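Local coordinates for hypothetical protein aq_1447 (Aquifex aeolicus, PDB 1YVU), which cuts target RNA under the direction of a short single-stranded DNA guide, with magnesium as the preferred metal ion, at residues E4-L9 and E309-G314; N8-E13 and L286-L291; V145-E150 and K619-S624; P604-N609 and I626-N631. One frame throughout, in Å; residues are numbered along the deposited sequence.

Contact 1: residues E4-L9 and E309-G314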
loop_
_atom_site.group_PDB
_atom_site.type_symbol
_atom_site.label_atom_id
_atom_site.label_comp_id
_atom_site.label_asym_id
_atom_site.label_seq_id
_atom_site.Cartn_x
_atom_site.Cartn_y
_atom_site.Cartn_z
ATOM N N GLU A 4 21.075 18.300 -0.359
ATOM C CA GLU A 4 21.350 16.963 -0.962
ATOM C C GLU A 4 20.198 16.039 -0.561
ATOM O O GLU A 4 20.403 15.067 0.177
ATOM C CB GLU A 4 22.692 16.416 -0.430
ATOM C CG GLU A 4 23.890 17.406 -0.511
ATOM C CD GLU A 4 25.163 16.906 0.201
ATOM O OE1 GLU A 4 25.372 15.667 0.267
ATOM O OE2 GLU A 4 25.956 17.760 0.687
ATOM N N ALA A 5 18.986 16.396 -1.006
ATOM C CA ALA A 5 17.709 15.674 -0.752
ATOM C C ALA A 5 17.099 15.672 0.668
ATOM O O ALA A 5 17.556 14.937 1.559
ATOM C CB ALA A 5 17.757 14.263 -1.317
ATOM N N LEU A 6 16.029 16.458 0.843
ATOM C CA LEU A 6 15.353 16.598 2.129
ATOM C C LEU A 6 14.203 15.627 2.330
ATOM O O LEU A 6 13.614 15.170 1.361
ATOM C CB LEU A 6 14.818 18.020 2.298
ATOM C CG LEU A 6 15.735 19.220 2.180
ATOM C CD1 LEU A 6 14.965 20.441 2.642
ATOM C CD2 LEU A 6 16.914 19.035 3.039
ATOM N N LEU A 7 13.910 15.318 3.602
ATOM C CA LEU A 7 12.823 14.422 3.999
ATOM C C LEU A 7 12.032 14.975 5.189
ATOM O O LEU A 7 12.603 15.666 6.054
ATOM C CB LEU A 7 13.340 13.051 4.438
ATOM C CG LEU A 7 14.004 12.006 3.546
ATOM C CD1 LEU A 7 15.487 11.988 3.851
ATOM C CD2 LEU A 7 13.456 10.632 3.782
ATOM N N ASN A 8 10.788 14.465 5.306
ATOM C CA ASN A 8 9.773 14.736 6.350
ATOM C C ASN A 8 10.243 14.333 7.728
ATOM O O ASN A 8 9.400 13.998 8.582
ATOM C CB ASN A 8 8.575 13.794 6.170
ATOM C CG ASN A 8 7.798 14.041 4.952
ATOM O OD1 ASN A 8 6.846 14.813 4.963
ATOM N ND2 ASN A 8 8.141 13.333 3.900
ATOM N N LEU A 9 11.555 14.212 7.920
ATOM C CA LEU A 9 12.108 13.765 9.203
ATOM C C LEU A 9 12.800 14.854 9.964
ATOM O O LEU A 9 13.625 15.544 9.409
ATOM C CB LEU A 9 13.056 12.591 8.980
ATOM C CG LEU A 9 12.471 11.400 8.214
ATOM C CD1 LEU A 9 13.541 10.548 7.615
ATOM C CD2 LEU A 9 11.583 10.617 9.106
ATOM N N GLU A 309 15.087 19.603 8.262
ATOM C CA GLU A 309 14.790 18.288 7.701
ATOM C C GLU A 309 16.016 17.431 7.759
ATOM O O GLU A 309 17.113 17.963 7.853
ATOM C CB GLU A 309 14.399 18.417 6.230
ATOM C CG GLU A 309 13.003 18.963 5.935
ATOM C CD GLU A 309 12.813 20.460 6.188
ATOM O OE1 GLU A 309 13.805 21.240 6.216
ATOM O OE2 GLU A 309 11.632 20.849 6.346
ATOM N N GLU A 310 15.842 16.114 7.737
ATOM C CA GLU A 310 16.990 15.232 7.746
ATOM C C GLU A 310 17.299 14.964 6.287
ATOM O O GLU A 310 16.395 14.728 5.475
ATOM C CB GLU A 310 16.714 13.939 8.510
ATOM C CG GLU A 310 16.507 14.105 10.027
ATOM C CD GLU A 310 17.759 14.544 10.815
ATOM O OE1 GLU A 310 18.743 13.756 10.877
ATOM O OE2 GLU A 310 17.735 15.663 11.404
ATOM N N ARG A 311 18.566 15.160 5.936
ATOM C CA ARG A 311 19.031 14.959 4.575
ATOM C C ARG A 311 19.350 13.508 4.335
ATOM O O ARG A 311 19.753 12.803 5.262
ATOM C CB ARG A 311 20.263 15.817 4.310
ATOM C CG ARG A 311 19.932 17.270 4.012
ATOM C CD ARG A 311 20.410 18.251 5.086
ATOM N NE ARG A 311 19.408 19.287 5.366
ATOM C CZ ARG A 311 19.464 20.555 4.958
ATOM N NH1 ARG A 311 20.484 21.003 4.225
ATOM N NH2 ARG A 311 18.461 21.376 5.266
ATOM N N ALA A 312 19.155 13.071 3.093
ATOM C CA ALA A 312 19.441 11.691 2.675
ATOM C C ALA A 312 20.926 11.408 2.731
ATOM O O ALA A 312 21.727 12.340 2.692
ATOM C CB ALA A 312 18.950 11.462 1.267
ATOM N N LYS A 313 21.300 10.141 2.831
ATOM C CA LYS A 313 22.716 9.806 2.870
ATOM C C LYS A 313 23.396 9.905 1.500
ATOM O O LYS A 313 24.433 10.553 1.388
ATOM C CB LYS A 313 22.933 8.451 3.499
ATOM C CG LYS A 313 22.633 8.433 4.996
ATOM C CD LYS A 313 22.777 7.025 5.607
ATOM C CE LYS A 313 24.197 6.452 5.523
ATOM N NZ LYS A 313 24.229 5.054 6.040
ATOM N N GLY A 314 22.793 9.318 0.465
ATOM C CA GLY A 314 23.369 9.384 -0.872
ATOM C C GLY A 314 22.711 8.538 -1.950
ATOM O O GLY A 314 21.553 8.149 -1.836
#
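L6 and R311 both carry CG anti to the carbonyl carbon, with chi1 at -56° and -80°. This sets each CG beside its own backbone N, and the two side chains run side by side. Their backbones meet as an antiparallel non-hydrogen-bonded pair, which puts both side chains on one face. L6 CD2 lies over one face of the R311 guanidinium, toward its rim, 3.4 Å from NE. Beyond the pair, A312 N donates 2.9 Å to A5 O, nearly in line with the carbonyl. Two weak bonds follow: L7 N to E310 O at 3.2 Å and E310 N to L9 O at 2.8 Å. E309 bends at chi2 (73°). Its CB and CG lie against L7 O, and its OE1 stands 3.8 Å from L6 CD1. A5 CB and A312 CB touch at 4.0 Å. The E309 carboxylate is held by Y10 and by R288 of helix 280-299, which also touches L6. Strand 6-7 belongs to the N-terminal domain and has 606-607 of the PIWI domain as its other neighbour, through backbone bonding of L6 with F607. Strand 310-315 of linker L2 has strand 616-619 on its far side, through backbone bonding of K313 and G314 with F617.

Contact 2: residues N8-E13 and L286-L291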
loop_
_atom_site.group_PDB
_atom_site.type_symbol
_atom_site.label_atom_id
_atom_site.label_comp_id
_atom_site.label_asym_id
_atom_site.label_seq_id
_atom_site.Cartn_x
_atom_site.Cartn_y
_atom_site.Cartn_z
ATOM N N ASN A 8 10.788 14.465 5.306
ATOM C CA ASN A 8 9.773 14.736 6.350
ATOM C C ASN A 8 10.243 14.333 7.728
ATOM O O ASN A 8 9.400 13.998 8.582
ATOM C CB ASN A 8 8.575 13.794 6.170
ATOM C CG ASN A 8 7.798 14.041 4.952
ATOM O OD1 ASN A 8 6.846 14.813 4.963
ATOM N ND2 ASN A 8 8.141 13.333 3.900
ATOM N N LEU A 9 11.555 14.212 7.920
ATOM C CA LEU A 9 12.108 13.765 9.203
ATOM C C LEU A 9 12.800 14.854 9.964
ATOM O O LEU A 9 13.625 15.544 9.409
ATOM C CB LEU A 9 13.056 12.591 8.980
ATOM C CG LEU A 9 12.471 11.400 8.214
ATOM C CD1 LEU A 9 13.541 10.548 7.615
ATOM C CD2 LEU A 9 11.583 10.617 9.106
ATOM N N TYR A 10 12.421 15.039 11.222
ATOM C CA TYR A 10 13.001 16.075 12.063
ATOM C C TYR A 10 13.343 15.499 13.428
ATOM O O TYR A 10 12.464 14.897 14.063
ATOM C CB TYR A 10 11.971 17.175 12.307
ATOM C CG TYR A 10 11.360 17.772 11.079
ATOM C CD1 TYR A 10 10.196 17.209 10.498
ATOM C CD2 TYR A 10 11.967 18.870 10.452
ATOM C CE1 TYR A 10 9.664 17.736 9.282
ATOM C CE2 TYR A 10 11.446 19.413 9.260
ATOM C CZ TYR A 10 10.304 18.836 8.669
ATOM O OH TYR A 10 9.866 19.312 7.454
ATOM N N ARG A 11 14.560 15.789 13.927
ATOM C CA ARG A 11 15.018 15.314 15.243
ATOM C C ARG A 11 14.099 15.848 16.294
ATOM O O ARG A 11 13.834 17.030 16.330
ATOM C CB ARG A 11 16.448 15.742 15.578
ATOM C CG ARG A 11 17.476 14.987 14.790
ATOM C CD ARG A 11 18.908 15.108 15.308
ATOM N NE ARG A 11 19.791 14.187 14.571
ATOM C CZ ARG A 11 21.114 14.307 14.444
ATOM N NH1 ARG A 11 21.759 15.322 15.012
ATOM N NH2 ARG A 11 21.791 13.414 13.722
ATOM N N ILE A 12 13.466 14.924 16.999
ATOM C CA ILE A 12 12.552 15.250 18.072
ATOM C C ILE A 12 13.210 14.885 19.414
ATOM O O ILE A 12 13.976 13.923 19.519
ATOM C CB ILE A 12 11.127 14.609 17.844
ATOM C CG1 ILE A 12 10.159 15.059 18.921
ATOM C CG2 ILE A 12 11.177 13.085 17.767
ATOM C CD1 ILE A 12 8.754 14.771 18.591
ATOM N N GLU A 13 12.951 15.704 20.421
ATOM C CA GLU A 13 13.523 15.511 21.738
ATOM C C GLU A 13 12.538 15.877 22.835
ATOM O O GLU A 13 11.676 16.739 22.640
ATOM C CB GLU A 13 14.795 16.358 21.870
ATOM C CG GLU A 13 16.073 15.606 21.532
ATOM C CD GLU A 13 17.133 16.453 20.851
ATOM O OE1 GLU A 13 17.273 17.655 21.147
ATOM O OE2 GLU A 13 17.860 15.888 20.016
ATOM N N LEU A 286 4.363 23.620 4.069
ATOM C CA LEU A 286 3.135 23.410 4.826
ATOM C C LEU A 286 3.485 22.586 6.047
ATOM O O LEU A 286 3.130 22.956 7.152
ATOM C CB LEU A 286 2.113 22.656 3.983
ATOM C CG LEU A 286 0.634 23.028 4.029
ATOM C CD1 LEU A 286 0.326 24.110 5.056
ATOM C CD2 LEU A 286 0.198 23.395 2.613
ATOM N N ILE A 287 4.204 21.483 5.833
ATOM C CA ILE A 287 4.689 20.625 6.912
ATOM C C ILE A 287 5.479 21.550 7.833
ATOM O O ILE A 287 5.239 21.541 9.040
ATOM C CB ILE A 287 5.589 19.504 6.352
ATOM C CG1 ILE A 287 4.715 18.452 5.689
ATOM C CG2 ILE A 287 6.547 18.912 7.410
ATOM C CD1 ILE A 287 5.498 17.603 4.723
ATOM N N ARG A 288 6.297 22.439 7.232
ATOM C CA ARG A 288 7.106 23.426 7.970
ATOM C C ARG A 288 6.206 24.390 8.712
ATOM O O ARG A 288 6.597 24.887 9.746
ATOM C CB ARG A 288 8.057 24.230 7.070
ATOM C CG ARG A 288 9.293 23.490 6.572
ATOM C CD ARG A 288 10.055 24.327 5.546
ATOM N NE ARG A 288 11.041 23.540 4.810
ATOM C CZ ARG A 288 12.281 23.938 4.528
ATOM N NH1 ARG A 288 12.720 25.131 4.907
ATOM N NH2 ARG A 288 13.110 23.108 3.914
ATOM N N TYR A 289 4.992 24.620 8.225
ATOM C CA TYR A 289 4.089 25.525 8.934
ATOM C C TYR A 289 3.419 24.806 10.116
ATOM O O TYR A 289 3.191 25.409 11.157
ATOM C CB TYR A 289 3.045 26.131 7.970
ATOM C CG TYR A 289 2.159 27.235 8.557
ATOM C CD1 TYR A 289 2.674 28.532 8.829
ATOM C CD2 TYR A 289 0.786 26.997 8.815
ATOM C CE1 TYR A 289 1.818 29.578 9.348
ATOM C CE2 TYR A 289 -0.073 28.024 9.326
ATOM C CZ TYR A 289 0.444 29.306 9.588
ATOM O OH TYR A 289 -0.413 30.288 10.059
ATOM N N ILE A 290 3.171 23.506 9.963
ATOM C CA ILE A 290 2.530 22.678 10.995
ATOM C C ILE A 290 3.455 22.512 12.201
ATOM O O ILE A 290 3.013 22.589 13.355
ATOM C CB ILE A 290 2.168 21.278 10.436
ATOM C CG1 ILE A 290 1.405 21.426 9.127
ATOM C CG2 ILE A 290 1.290 20.506 11.420
ATOM C CD1 ILE A 290 1.179 20.151 8.357
ATOM N N LEU A 291 4.741 22.302 11.916
ATOM C CA LEU A 291 5.788 22.131 12.927
ATOM C C LEU A 291 5.871 23.297 13.892
ATOM O O LEU A 291 5.905 23.098 15.103
ATOM C CB LEU A 291 7.153 22.020 12.266
ATOM C CG LEU A 291 7.742 20.731 11.749
ATOM C CD1 LEU A 291 9.221 21.013 11.619
ATOM C CD2 LEU A 291 7.530 19.622 12.739
#
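The Y10 ring meets I287 and L291, two residues one turn apart on the same side of a helix. This is helix-on-sheet packing. Strand 9-14 belongs to a five-stranded antiparallel sheet, and helix 280-299 of linker L2 lies against one face of it. The short axes are 11.6 Å apart and nearly parallel, crossing at -18°. No hydrogen bond joins the segments, and the contact is almost wholly apolar.

Y10 gives the most surface. Its CB starts toward the helix, and the ring reaches over to the I287-L291 pair. I287 meets the ring obliquely with its CG2 branch, 3.8 Å from Y10 CE1. That branch is anti to the backbone N of I287, which turns it toward the phenol end of the tyrosine. L291 has further neighbours in L157 and I305 of adjoining strands, so it sits between helix and sheet. The buried Y10 OH is satisfied by the E309 carboxylate, which also takes R288 of this helix. With an alanine in place of Y10, a gap is likely to open beside I287 and L291, and the E309 carboxylate would lose its hydroxyl partner. Over the face of the Y10 ring, L291 CD1 makes a CH-pi contact, 3.6 Å from the ring centroid and 11° off the normal.

Contact 3: residues V145-E150 and K619-S624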
loop_
_atom_site.group_PDB
_atom_site.type_symbol
_atom_site.label_atom_id
_atom_site.label_comp_id
_atom_site.label_asym_id
_atom_site.label_seq_id
_atom_site.Cartn_x
_atom_site.Cartn_y
_atom_site.Cartn_z
ATOM N N VAL A 145 6.736 8.520 15.110
ATOM C CA VAL A 145 8.097 8.720 15.591
ATOM C C VAL A 145 8.959 7.529 15.206
ATOM O O VAL A 145 8.666 6.401 15.580
ATOM C CB VAL A 145 8.148 8.976 17.110
ATOM C CG1 VAL A 145 9.580 8.952 17.612
ATOM C CG2 VAL A 145 7.506 10.340 17.422
ATOM N N LEU A 146 9.972 7.806 14.389
ATOM C CA LEU A 146 10.943 6.817 13.903
ATOM C C LEU A 146 12.280 7.027 14.600
ATOM O O LEU A 146 12.418 7.953 15.390
ATOM C CB LEU A 146 11.122 6.906 12.379
ATOM C CG LEU A 146 9.920 6.924 11.423
ATOM C CD1 LEU A 146 10.409 6.523 10.070
ATOM C CD2 LEU A 146 8.778 5.990 11.869
ATOM N N LYS A 147 13.254 6.177 14.299
ATOM C CA LYS A 147 14.560 6.225 14.940
ATOM C C LYS A 147 15.578 6.160 13.852
ATOM O O LYS A 147 15.545 5.221 13.048
ATOM C CB LYS A 147 14.743 4.983 15.804
ATOM C CG LYS A 147 15.854 5.013 16.821
ATOM C CD LYS A 147 15.878 3.710 17.601
ATOM C CE LYS A 147 17.159 3.563 18.399
ATOM N NZ LYS A 147 17.271 2.191 18.960
ATOM N N SER A 148 16.537 7.081 13.887
ATOM C CA SER A 148 17.599 7.126 12.883
ATOM C C SER A 148 18.626 5.992 13.033
ATOM O O SER A 148 18.551 5.159 13.959
ATOM C CB SER A 148 18.312 8.486 12.912
ATOM O OG SER A 148 18.968 8.725 14.155
ATOM N N GLU A 149 19.578 5.976 12.105
ATOM C CA GLU A 149 20.660 4.996 12.073
ATOM C C GLU A 149 21.522 5.200 13.324
ATOM O O GLU A 149 21.756 4.259 14.098
ATOM C CB GLU A 149 21.501 5.221 10.804
ATOM C CG GLU A 149 22.525 4.118 10.499
ATOM C CD GLU A 149 23.506 4.482 9.389
ATOM O OE1 GLU A 149 23.514 5.636 8.904
ATOM O OE2 GLU A 149 24.279 3.585 9.000
ATOM N N GLU A 150 21.829 6.475 13.568
ATOM C CA GLU A 150 22.661 6.932 14.671
ATOM C C GLU A 150 22.022 6.749 16.047
ATOM O O GLU A 150 22.739 6.518 17.033
ATOM C CB GLU A 150 23.052 8.386 14.433
ATOM C CG GLU A 150 23.364 8.709 12.975
ATOM C CD GLU A 150 24.340 9.856 12.825
ATOM O OE1 GLU A 150 24.010 10.984 13.266
ATOM O OE2 GLU A 150 25.438 9.634 12.262
ATOM N N LYS A 619 18.817 6.068 6.074
ATOM C CA LYS A 619 18.845 4.808 6.813
ATOM C C LYS A 619 18.359 4.947 8.267
ATOM O O LYS A 619 18.671 5.923 8.957
ATOM C CB LYS A 619 20.242 4.176 6.719
ATOM C CG LYS A 619 20.338 2.715 7.159
ATOM C CD LYS A 619 21.744 2.151 6.917
ATOM C CE LYS A 619 21.834 0.728 7.432
ATOM N NZ LYS A 619 22.919 0.438 8.458
ATOM N N LEU A 620 17.510 3.997 8.671
ATOM C CA LEU A 620 16.941 3.929 10.017
ATOM C C LEU A 620 17.620 2.864 10.902
ATOM O O LEU A 620 18.634 2.266 10.505
ATOM C CB LEU A 620 15.430 3.720 9.945
ATOM C CG LEU A 620 14.721 4.845 9.199
ATOM C CD1 LEU A 620 13.309 4.456 8.827
ATOM C CD2 LEU A 620 14.757 6.110 10.051
ATOM N N SER A 621 17.055 2.637 12.090
ATOM C CA SER A 621 17.612 1.722 13.087
ATOM C C SER A 621 17.739 0.240 12.782
ATOM O O SER A 621 18.829 -0.219 12.422
ATOM C CB SER A 621 16.918 1.917 14.440
ATOM O OG SER A 621 15.504 1.829 14.330
ATOM N N GLU A 622 16.635 -0.494 12.934
ATOM C CA GLU A 622 16.573 -1.948 12.729
ATOM C C GLU A 622 16.653 -2.354 11.240
ATOM O O GLU A 622 15.785 -3.075 10.714
ATOM C CB GLU A 622 15.287 -2.488 13.387
ATOM C CG GLU A 622 15.072 -2.100 14.868
ATOM C CD GLU A 622 13.596 -2.067 15.269
ATOM O OE1 GLU A 622 12.741 -2.640 14.540
ATOM O OE2 GLU A 622 13.294 -1.449 16.320
ATOM N N ASP A 623 17.731 -1.897 10.594
ATOM C CA ASP A 623 18.036 -2.109 9.176
ATOM C C ASP A 623 16.873 -1.856 8.223
ATOM O O ASP A 623 16.463 -2.718 7.444
ATOM C CB ASP A 623 18.726 -3.456 8.926
ATOM C CG ASP A 623 20.244 -3.312 8.730
ATOM O OD1 ASP A 623 20.758 -2.169 8.818
ATOM O OD2 ASP A 623 20.933 -4.322 8.466
ATOM N N SER A 624 16.243 -0.708 8.439
ATOM C CA SER A 624 15.160 -0.243 7.607
ATOM C C SER A 624 15.743 0.965 6.866
ATOM O O SER A 624 16.632 1.647 7.396
ATOM C CB SER A 624 13.890 0.063 8.415
ATOM O OG SER A 624 14.153 0.704 9.650
HETATM O O HOH W 1 13.251 3.500 13.088
#
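K147 and S621 join the two segments through one backbone hydrogen bond. S621 N donates to K147 O at 3.1 Å with a bent N-H angle of 138°. A water makes a second link: it accepts from K147 N at 2.9 Å and is hydrogen-bonded to S621 OG at 3.1 Å. Both the amide and the carbonyl of K147 are thus occupied. The CB of K147 also packs against S621 OG.

Charges follow at the outer end. E149 and K619 each have CG anti to the backbone N, chi1 -170° and -166°. The extended E149 chain obliquely crosses that of K619, which bends at its last torsion. K619 NZ reaches E149 OE2 at 3.5 Å and D623 OD1 at 3.4 Å. Both bonds are weak and form one salt-bridge network. E149 OE1 has K313 as a further partner, and D623 OD2 has K645, so each carboxylate is shared between two lysines. The buried hydroxyl of S148 is satisfied by the amides of G151 and Y152. Apart from these polar contacts, L620 CD1 meets L146 CD1 at 3.8 Å.

The loop of 619-624 is closed by its own bonds, L620 N to S624 O and D623 N to S621 O; the latter spans an inverse gamma turn centred on E622. Two beta-hairpin ends dock here, one from linker L1 and one from the PIWI box. They join the PAZ lobe to the PIWI lobe of the bilobed argonaute fold.

Contact 4: residues P604-N609 and I626-N631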
loop_
_atom_site.group_PDB
_atom_site.type_symbol
_atom_site.label_atom_id
_atom_site.label_comp_id
_atom_site.label_asym_id
_atom_site.label_seq_id
_atom_site.Cartn_x
_atom_site.Cartn_y
_atom_site.Cartn_z
ATOM N N PRO A 604 8.273 8.361 4.383
ATOM C CA PRO A 604 8.790 9.733 4.348
ATOM C C PRO A 604 9.211 10.035 2.918
ATOM O O PRO A 604 9.904 9.228 2.290
ATOM C CB PRO A 604 9.992 9.659 5.271
ATOM C CG PRO A 604 9.597 8.644 6.260
ATOM C CD PRO A 604 9.018 7.578 5.389
ATOM N N ARG A 605 8.721 11.159 2.399
ATOM C CA ARG A 605 9.002 11.579 1.035
ATOM C C ARG A 605 10.371 12.235 0.871
ATOM O O ARG A 605 11.080 12.409 1.859
ATOM C CB ARG A 605 7.857 12.459 0.518
ATOM C CG ARG A 605 6.518 11.698 0.293
ATOM C CD ARG A 605 5.600 12.398 -0.736
ATOM N NE ARG A 605 4.185 12.360 -0.367
ATOM C CZ ARG A 605 3.614 13.170 0.527
ATOM N NH1 ARG A 605 4.341 14.100 1.139
ATOM N NH2 ARG A 605 2.333 13.026 0.852
ATOM N N PHE A 606 10.797 12.398 -0.387
ATOM C CA PHE A 606 12.066 13.048 -0.745
ATOM C C PHE A 606 11.719 14.340 -1.480
ATOM O O PHE A 606 10.933 14.338 -2.451
ATOM C CB PHE A 606 12.910 12.208 -1.690
ATOM C CG PHE A 606 13.595 11.031 -1.039
ATOM C CD1 PHE A 606 13.190 9.727 -1.343
ATOM C CD2 PHE A 606 14.715 11.197 -0.200
ATOM C CE1 PHE A 606 13.887 8.602 -0.825
ATOM C CE2 PHE A 606 15.420 10.052 0.322
ATOM C CZ PHE A 606 15.000 8.774 0.001
ATOM N N PHE A 607 12.293 15.442 -1.007
ATOM C CA PHE A 607 12.064 16.751 -1.594
ATOM C C PHE A 607 13.416 17.258 -2.065
ATOM O O PHE A 607 14.360 17.337 -1.279
ATOM C CB PHE A 607 11.464 17.731 -0.568
ATOM C CG PHE A 607 10.259 17.194 0.180
ATOM C CD1 PHE A 607 10.382 16.744 1.511
ATOM C CD2 PHE A 607 8.997 17.125 -0.442
ATOM C CE1 PHE A 607 9.245 16.228 2.223
ATOM C CE2 PHE A 607 7.848 16.611 0.249
ATOM C CZ PHE A 607 7.966 16.165 1.575
ATOM N N SER A 608 13.512 17.493 -3.373
ATOM C CA SER A 608 14.701 18.012 -4.047
ATOM C C SER A 608 14.364 18.220 -5.507
ATOM O O SER A 608 13.396 17.640 -6.017
ATOM C CB SER A 608 15.876 17.060 -3.942
ATOM O OG SER A 608 15.443 15.755 -4.219
ATOM N N ASN A 609 15.228 18.981 -6.181
ATOM C CA ASN A 609 15.075 19.349 -7.585
ATOM C C ASN A 609 15.912 18.526 -8.556
ATOM O O ASN A 609 15.883 18.740 -9.777
ATOM C CB ASN A 609 15.374 20.837 -7.715
ATOM C CG ASN A 609 14.510 21.677 -6.780
ATOM O OD1 ASN A 609 13.322 21.883 -7.038
ATOM N ND2 ASN A 609 15.085 22.102 -5.654
ATOM N N ILE A 626 14.683 4.069 3.802
ATOM C CA ILE A 626 13.677 4.776 3.005
ATOM C C ILE A 626 14.442 4.921 1.697
ATOM O O ILE A 626 15.517 5.505 1.656
ATOM C CB ILE A 626 13.319 6.097 3.629
ATOM C CG1 ILE A 626 12.654 5.813 4.971
ATOM C CG2 ILE A 626 12.357 6.872 2.739
ATOM C CD1 ILE A 626 12.985 6.855 6.033
ATOM N N LEU A 627 13.886 4.335 0.648
ATOM C CA LEU A 627 14.553 4.268 -0.630
ATOM C C LEU A 627 13.794 4.808 -1.827
ATOM O O LEU A 627 12.612 4.494 -2.020
ATOM C CB LEU A 627 14.891 2.788 -0.886
ATOM C CG LEU A 627 15.737 2.400 -2.085
ATOM C CD1 LEU A 627 17.105 3.034 -1.895
ATOM C CD2 LEU A 627 15.824 0.865 -2.261
ATOM N N ALA A 628 14.520 5.500 -2.702
ATOM C CA ALA A 628 13.938 6.011 -3.924
ATOM C C ALA A 628 14.205 4.952 -5.010
ATOM O O ALA A 628 15.364 4.762 -5.432
ATOM C CB ALA A 628 14.576 7.286 -4.272
ATOM N N THR A 629 13.132 4.281 -5.441
ATOM C CA THR A 629 13.198 3.224 -6.450
ATOM C C THR A 629 13.070 3.614 -7.903
ATOM O O THR A 629 13.257 2.764 -8.788
ATOM C CB THR A 629 12.119 2.222 -6.225
ATOM O OG1 THR A 629 10.902 2.900 -5.851
ATOM C CG2 THR A 629 12.544 1.240 -5.173
ATOM N N TYR A 630 12.650 4.855 -8.151
ATOM C CA TYR A 630 12.442 5.380 -9.505
ATOM C C TYR A 630 12.651 6.897 -9.519
ATOM O O TYR A 630 12.444 7.554 -8.500
ATOM C CB TYR A 630 11.032 5.002 -10.030
ATOM C CG TYR A 630 9.828 5.687 -9.373
ATOM C CD1 TYR A 630 9.005 6.554 -10.117
ATOM C CD2 TYR A 630 9.472 5.428 -8.032
ATOM C CE1 TYR A 630 7.841 7.148 -9.552
ATOM C CE2 TYR A 630 8.313 6.018 -7.449
ATOM C CZ TYR A 630 7.498 6.872 -8.220
ATOM O OH TYR A 630 6.333 7.413 -7.701
ATOM N N ASN A 631 13.005 7.437 -10.691
ATOM C CA ASN A 631 13.249 8.872 -10.904
ATOM C C ASN A 631 11.936 9.672 -10.946
ATOM O O ASN A 631 10.899 9.134 -11.353
ATOM C CB ASN A 631 13.996 9.076 -12.225
ATOM C CG ASN A 631 15.173 8.124 -12.403
ATOM O OD1 ASN A 631 16.133 8.171 -11.653
ATOM N ND2 ASN A 631 15.106 7.274 -13.420
#
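I626 and F606 fill most of the space between these two segments. I626 branches into two bumps. CD1 presses on the P604 ring, 3.8 Å from its CG, with the two side chains crossing at about a right angle. CG2 goes the other way, to the backbone side, where it meets P604 O. CG2 lies anti to the backbone N of I626, with CG1 beside that N, and this splits the branches round the proline.

F606 is the bump from segment 604-609. Its ring goes in edge first. I626 O lies near the ring plane, 3.7 Å from CZ. The CE1 corner points into the shallow hollow over A628, at 3.8 Å from A628 CB. The small alanine lets the aromatic edge come close to the backbone. Cutting F606 back to a valine would probably leave a gap beside A628 and deprive I626 CG2 of its aromatic neighbour.

No hydrogen bond crosses, and all the touching residues are buried. L7 of strand 6-7 packs on P604, F606 and I626 together, and P640 adds to the cover of F606. L627 starts away from segment 604-609, and its side chain touches C656 and I659 of helix 652-661. The contact is apolar core packing within the PIWI domain, which has the RNase H fold. No backbone hydrogen bond joins the two segments; side chains meet side chains and backbone atoms.

In the fold
Contacts 2 and 4 are buried and apolar, without hydrogen bonds between their segments. Contacts 1 and 3 are only partly buried and add backbone bonds and charged groups. Contacts 1 and 2 share N8 and L9, and both tie the N-terminal domain to linker L2, one by strand pairing and the other by helix packing. E309 connects them. Contact 4 lies inside the PIWI domain. It meets contact 1 where strands 6-7 and 606-607 are neighbours. Contact 3 joins linker L1 to the PIWI box. It touches contact 1 through K313 and E149, and contact 4 through L620 and I626.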